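Local coordinates for protein gamma-glutamyl-gamma-aminobutyraldehyde dehydrogenase (Burkholderia cenocepacia, PDB 4LIH) that probably oxidises aldehydes, likely including gamma-glutamyl-gamma-aminobutyraldehyde, to carboxylic acids with NAD(P)+ as cofactor, at residues L290-Y303 / F325-V337. Numbering follows the deposited sequence.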
loop_
_atom_site.group_PDB
_atom_site.type_symbol
_atom_site.label_atom_id
_atom_site.label_comp_id
_atom_site.label_asym_id
_atom_site.label_seq_id
_atom_site.Cartn_x
_atom_site.Cartn_y
_atom_site.Cartn_z
ATOM N N LEU A 290 -27.701 -26.476 4.216
ATOM C CA LEU A 290 -27.316 -27.463 5.238
ATOM C C LEU A 290 -26.664 -28.711 4.630
ATOM O O LEU A 290 -25.837 -29.376 5.281
ATOM C CB LEU A 290 -28.541 -27.857 6.046
ATOM C CG LEU A 290 -28.358 -28.314 7.479
ATOM C CD1 LEU A 290 -27.847 -27.181 8.383
ATOM C CD2 LEU A 290 -29.715 -28.810 7.943
ATOM N N ASP A 291 -27.047 -29.024 3.388
ATOM C CA ASP A 291 -26.430 -30.107 2.641
ATOM C C ASP A 291 -24.993 -29.798 2.273
ATOM O O ASP A 291 -24.109 -30.627 2.521
ATOM C CB ASP A 291 -27.251 -30.450 1.389
ATOM C CG ASP A 291 -28.561 -31.069 1.745
ATOM O OD1 ASP A 291 -28.531 -32.056 2.502
ATOM O OD2 ASP A 291 -29.616 -30.555 1.319
ATOM N N ARG A 292 -24.757 -28.616 1.705
ATOM C CA ARG A 292 -23.370 -28.192 1.423
ATOM C C ARG A 292 -22.575 -28.144 2.717
ATOM O O ARG A 292 -21.446 -28.619 2.769
ATOM C CB ARG A 292 -23.274 -26.840 0.701
ATOM C CG ARG A 292 -21.823 -26.459 0.353
ATOM C CD ARG A 292 -21.712 -25.411 -0.766
ATOM N NE ARG A 292 -22.141 -24.079 -0.350
ATOM C CZ ARG A 292 -21.389 -23.222 0.357
ATOM N NH1 ARG A 292 -20.173 -23.547 0.677
ATOM N NH2 ARG A 292 -21.856 -22.022 0.719
ATOM N N ALA A 293 -23.162 -27.583 3.765
ATOM C CA ALA A 293 -22.459 -27.530 5.049
ATOM C C ALA A 293 -22.063 -28.913 5.565
ATOM O O ALA A 293 -20.962 -29.070 6.081
ATOM C CB ALA A 293 -23.258 -26.752 6.090
ATOM N N ALA A 294 -22.951 -29.922 5.439
ATOM C CA ALA A 294 -22.664 -31.273 5.939
ATOM C C ALA A 294 -21.602 -31.941 5.103
ATOM O O ALA A 294 -20.715 -32.593 5.654
ATOM C CB ALA A 294 -23.916 -32.148 5.944
ATOM N N GLN A 295 -21.704 -31.801 3.777
ATOM C CA GLN A 295 -20.688 -32.312 2.868
ATOM C C GLN A 295 -19.342 -31.678 3.096
ATOM O O GLN A 295 -18.341 -32.364 3.091
ATOM C CB GLN A 295 -21.111 -32.146 1.411
ATOM C CG GLN A 295 -22.228 -33.141 1.066
ATOM C CD GLN A 295 -22.923 -32.825 -0.212
ATOM O OE1 GLN A 295 -22.527 -31.901 -0.944
ATOM N NE2 GLN A 295 -24.009 -33.569 -0.492
ATOM N N THR A 296 -19.341 -30.381 3.332
ATOM C CA THR A 296 -18.078 -29.612 3.558
ATOM C C THR A 296 -17.487 -29.947 4.933
ATOM O O THR A 296 -16.269 -29.981 5.076
ATOM C CB THR A 296 -18.372 -28.107 3.412
ATOM O OG1 THR A 296 -18.865 -27.885 2.093
ATOM C CG2 THR A 296 -17.166 -27.219 3.624
ATOM N N ALA A 297 -18.336 -30.198 5.931
ATOM C CA ALA A 297 -17.870 -30.618 7.268
ATOM C C ALA A 297 -17.161 -31.969 7.207
ATOM O O ALA A 297 -16.125 -32.164 7.880
ATOM C CB ALA A 297 -19.016 -30.655 8.281
ATOM N N ALA A 298 -17.684 -32.880 6.375
ATOM C CA ALA A 298 -17.012 -34.143 6.098
ATOM C C ALA A 298 -15.702 -33.914 5.394
ATOM O O ALA A 298 -14.713 -34.495 5.811
ATOM C CB ALA A 298 -17.899 -35.108 5.308
ATOM N N GLY A 299 -15.671 -33.051 4.365
ATOM C CA GLY A 299 -14.419 -32.796 3.648
ATOM C C GLY A 299 -13.366 -32.141 4.543
ATOM O O GLY A 299 -12.182 -32.376 4.398
ATOM N N ALA A 300 -13.821 -31.362 5.510
ATOM C CA ALA A 300 -12.917 -30.576 6.326
ATOM C C ALA A 300 -12.065 -31.466 7.212
ATOM O O ALA A 300 -11.060 -31.038 7.695
ATOM C CB ALA A 300 -13.710 -29.577 7.166
ATOM N N ILE A 301 -12.522 -32.678 7.467
ATOM C CA ILE A 301 -11.880 -33.600 8.400
ATOM C C ILE A 301 -11.432 -34.882 7.759
ATOM O O ILE A 301 -10.616 -35.570 8.313
ATOM C CB ILE A 301 -12.825 -33.894 9.619
ATOM C CG1 ILE A 301 -12.151 -34.755 10.706
ATOM C CG2 ILE A 301 -14.157 -34.553 9.189
ATOM C CD1 ILE A 301 -10.798 -34.194 11.191
ATOM N N PHE A 302 -11.982 -35.232 6.593
ATOM C CA PHE A 302 -11.636 -36.495 5.967
ATOM C C PHE A 302 -10.763 -36.329 4.732
ATOM O O PHE A 302 -10.083 -37.280 4.368
ATOM C CB PHE A 302 -12.919 -37.304 5.630
ATOM C CG PHE A 302 -13.821 -37.549 6.819
ATOM C CD1 PHE A 302 -13.313 -37.859 8.051
ATOM C CD2 PHE A 302 -15.191 -37.487 6.676
ATOM C CE1 PHE A 302 -14.144 -38.076 9.144
ATOM C CE2 PHE A 302 -16.005 -37.695 7.746
ATOM C CZ PHE A 302 -15.476 -38.007 8.989
ATOM N N TYR A 303 -10.766 -35.147 4.112
ATOM C CA TYR A 303 -9.827 -34.812 3.047
ATOM C C TYR A 303 -8.352 -35.010 3.487
ATOM O O TYR A 303 -7.953 -34.597 4.557
ATOM C CB TYR A 303 -10.009 -33.369 2.522
ATOM C CG TYR A 303 -9.044 -33.124 1.374
ATOM C CD1 TYR A 303 -9.352 -33.582 0.116
ATOM C CD2 TYR A 303 -7.840 -32.474 1.548
ATOM C CE1 TYR A 303 -8.497 -33.412 -0.947
ATOM C CE2 TYR A 303 -6.967 -32.302 0.469
ATOM C CZ TYR A 303 -7.344 -32.795 -0.768
ATOM O OH TYR A 303 -6.603 -32.712 -1.888
ATOM N N PHE A 325 -28.429 -32.562 10.919
ATOM C CA PHE A 325 -27.103 -32.289 10.442
ATOM C C PHE A 325 -26.224 -33.531 10.535
ATOM O O PHE A 325 -25.540 -33.861 9.566
ATOM C CB PHE A 325 -26.451 -31.128 11.205
ATOM C CG PHE A 325 -25.265 -30.555 10.486
ATOM C CD1 PHE A 325 -25.450 -29.673 9.426
ATOM C CD2 PHE A 325 -23.996 -30.962 10.792
ATOM C CE1 PHE A 325 -24.364 -29.158 8.733
ATOM C CE2 PHE A 325 -22.905 -30.441 10.107
ATOM C CZ PHE A 325 -23.091 -29.556 9.085
ATOM N N ILE A 326 -26.263 -34.211 11.685
ATOM C CA ILE A 326 -25.480 -35.427 11.899
ATOM C C ILE A 326 -25.920 -36.491 10.867
ATOM O O ILE A 326 -25.084 -37.146 10.247
ATOM C CB ILE A 326 -25.580 -35.924 13.378
ATOM C CG1 ILE A 326 -24.804 -34.966 14.313
ATOM C CG2 ILE A 326 -25.005 -37.338 13.569
ATOM C CD1 ILE A 326 -25.056 -35.239 15.804
ATOM N N GLU A 327 -27.230 -36.640 10.639
ATOM C CA GLU A 327 -27.678 -37.526 9.560
ATOM C C GLU A 327 -26.974 -37.225 8.217
ATOM O O GLU A 327 -26.450 -38.137 7.587
ATOM C CB GLU A 327 -29.201 -37.507 9.398
ATOM C CG GLU A 327 -29.702 -38.497 8.356
ATOM C CD GLU A 327 -31.210 -38.434 8.120
ATOM O OE1 GLU A 327 -31.833 -37.375 8.361
ATOM O OE2 GLU A 327 -31.758 -39.429 7.593
ATOM N N LYS A 328 -26.937 -35.958 7.805
ATOM C CA LYS A 328 -26.319 -35.565 6.538
ATOM C C LYS A 328 -24.806 -35.795 6.535
ATOM O O LYS A 328 -24.237 -36.198 5.523
ATOM C CB LYS A 328 -26.656 -34.096 6.211
ATOM C CG LYS A 328 -28.155 -33.861 5.931
ATOM C CD LYS A 328 -28.471 -32.372 5.884
ATOM C CE LYS A 328 -29.925 -32.073 5.549
ATOM N NZ LYS A 328 -30.386 -32.608 4.246
ATOM N N LEU A 329 -24.183 -35.606 7.694
ATOM C CA LEU A 329 -22.752 -35.830 7.914
ATOM C C LEU A 329 -22.374 -37.299 7.736
ATOM O O LEU A 329 -21.386 -37.654 7.048
ATOM C CB LEU A 329 -22.426 -35.358 9.343
ATOM C CG LEU A 329 -21.019 -35.321 9.836
ATOM C CD1 LEU A 329 -20.166 -34.347 9.005
ATOM C CD2 LEU A 329 -21.055 -34.890 11.301
ATOM N N VAL A 330 -23.145 -38.166 8.374
ATOM C CA VAL A 330 -22.953 -39.599 8.270
ATOM C C VAL A 330 -23.052 -40.080 6.819
ATOM O O VAL A 330 -22.225 -40.851 6.358
ATOM C CB VAL A 330 -23.948 -40.352 9.169
ATOM C CG1 VAL A 330 -23.940 -41.851 8.896
ATOM C CG2 VAL A 330 -23.623 -40.076 10.627
ATOM N N ALA A 331 -24.052 -39.594 6.116
ATOM C CA ALA A 331 -24.215 -39.842 4.695
ATOM C C ALA A 331 -22.986 -39.334 3.908
ATOM O O ALA A 331 -22.417 -40.063 3.117
ATOM C CB ALA A 331 -25.460 -39.151 4.212
ATOM N N ALA A 332 -22.577 -38.092 4.165
ATOM C CA ALA A 332 -21.365 -37.539 3.549
ATOM C C ALA A 332 -20.086 -38.345 3.814
ATOM O O ALA A 332 -19.228 -38.449 2.916
ATOM C CB ALA A 332 -21.149 -36.120 4.003
ATOM N N ALA A 333 -19.926 -38.847 5.039
ATOM C CA ALA A 333 -18.731 -39.655 5.403
ATOM C C ALA A 333 -18.543 -40.891 4.533
ATOM O O ALA A 333 -17.415 -41.365 4.380
ATOM C CB ALA A 333 -18.754 -40.046 6.885
ATOM N N ARG A 334 -19.634 -41.402 3.934
ATOM C CA ARG A 334 -19.575 -42.611 3.096
ATOM C C ARG A 334 -18.634 -42.502 1.906
ATOM O O ARG A 334 -17.944 -43.485 1.595
ATOM C CB ARG A 334 -20.976 -43.047 2.615
ATOM N N ALA A 335 -18.583 -41.350 1.251
ATOM C CA ALA A 335 -17.696 -41.185 0.088
ATOM C C ALA A 335 -16.225 -41.365 0.446
ATOM O O ALA A 335 -15.362 -41.463 -0.441
ATOM C CB ALA A 335 -17.894 -39.816 -0.520
ATOM N N TYR A 336 -15.920 -41.341 1.743
ATOM C CA TYR A 336 -14.534 -41.389 2.193
ATOM C C TYR A 336 -14.175 -42.752 2.743
ATOM O O TYR A 336 -13.381 -42.848 3.674
ATOM C CB TYR A 336 -14.268 -40.337 3.253
ATOM C CG TYR A 336 -14.450 -38.949 2.776
ATOM C CD1 TYR A 336 -15.673 -38.331 2.831
ATOM C CD2 TYR A 336 -13.387 -38.243 2.245
ATOM C CE1 TYR A 336 -15.841 -37.032 2.376
ATOM C CE2 TYR A 336 -13.547 -36.951 1.798
ATOM C CZ TYR A 336 -14.769 -36.346 1.876
ATOM O OH TYR A 336 -14.888 -35.059 1.406
ATOM N N VAL A 337 -14.734 -43.808 2.175
ATOM C CA VAL A 337 -14.319 -45.160 2.588
ATOM C C VAL A 337 -12.922 -45.346 2.046
ATOM O O VAL A 337 -12.692 -45.045 0.880
ATOM C CB VAL A 337 -15.269 -46.236 2.016
HETATM O O HOH W 1 -17.667 -34.139 1.046
#
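Helix 290-302 and the helical run 325-333 pack closely, axes 8.2 Å apart and crossing at -52°, with Ala-294 nearest Leu-329 and Ala-298 nearest Ala-333 along the backbones. Phe-325 is the knob at one end: with CG swung anti to its backbone N (chi1 -163°), the ring enters a hole formed by Leu-290, Ala-293, Ala-294 and Ala-297. Ala-294 CB lies over one face, while Leu-290 CD1 comes in at the edge, 3.6 Å from Phe-325 CD1. Lys-328 passes so close that its CB is 3.4 Å from Ala-294 CB, then bends at its last torsion to bring NZ 2.6 Å from Asp-291 OD1, a salt bridge met on the syn side, 25° out of the carboxylate plane. Helix 290-302 is the crossover of a beta-alpha-beta unit between parallel strands 280-283 and 314-318, and the second helix follows that last strand; Ala-297, Phe-325 and Leu-329 all touch Leu-315 on it. In the middle, small side chains let the backbones approach, Ala-298 CB meeting Ala-332 CB at 3.6 Å. At the far end Phe-302 CB sits over the Tyr-336 ring in a CH-pi contact, 3.7 Å from its centroid. A water oxygen lies 2.8 Å from Gln-295 O, to which it donates, and also hydrogen-bonds Tyr-336 OH.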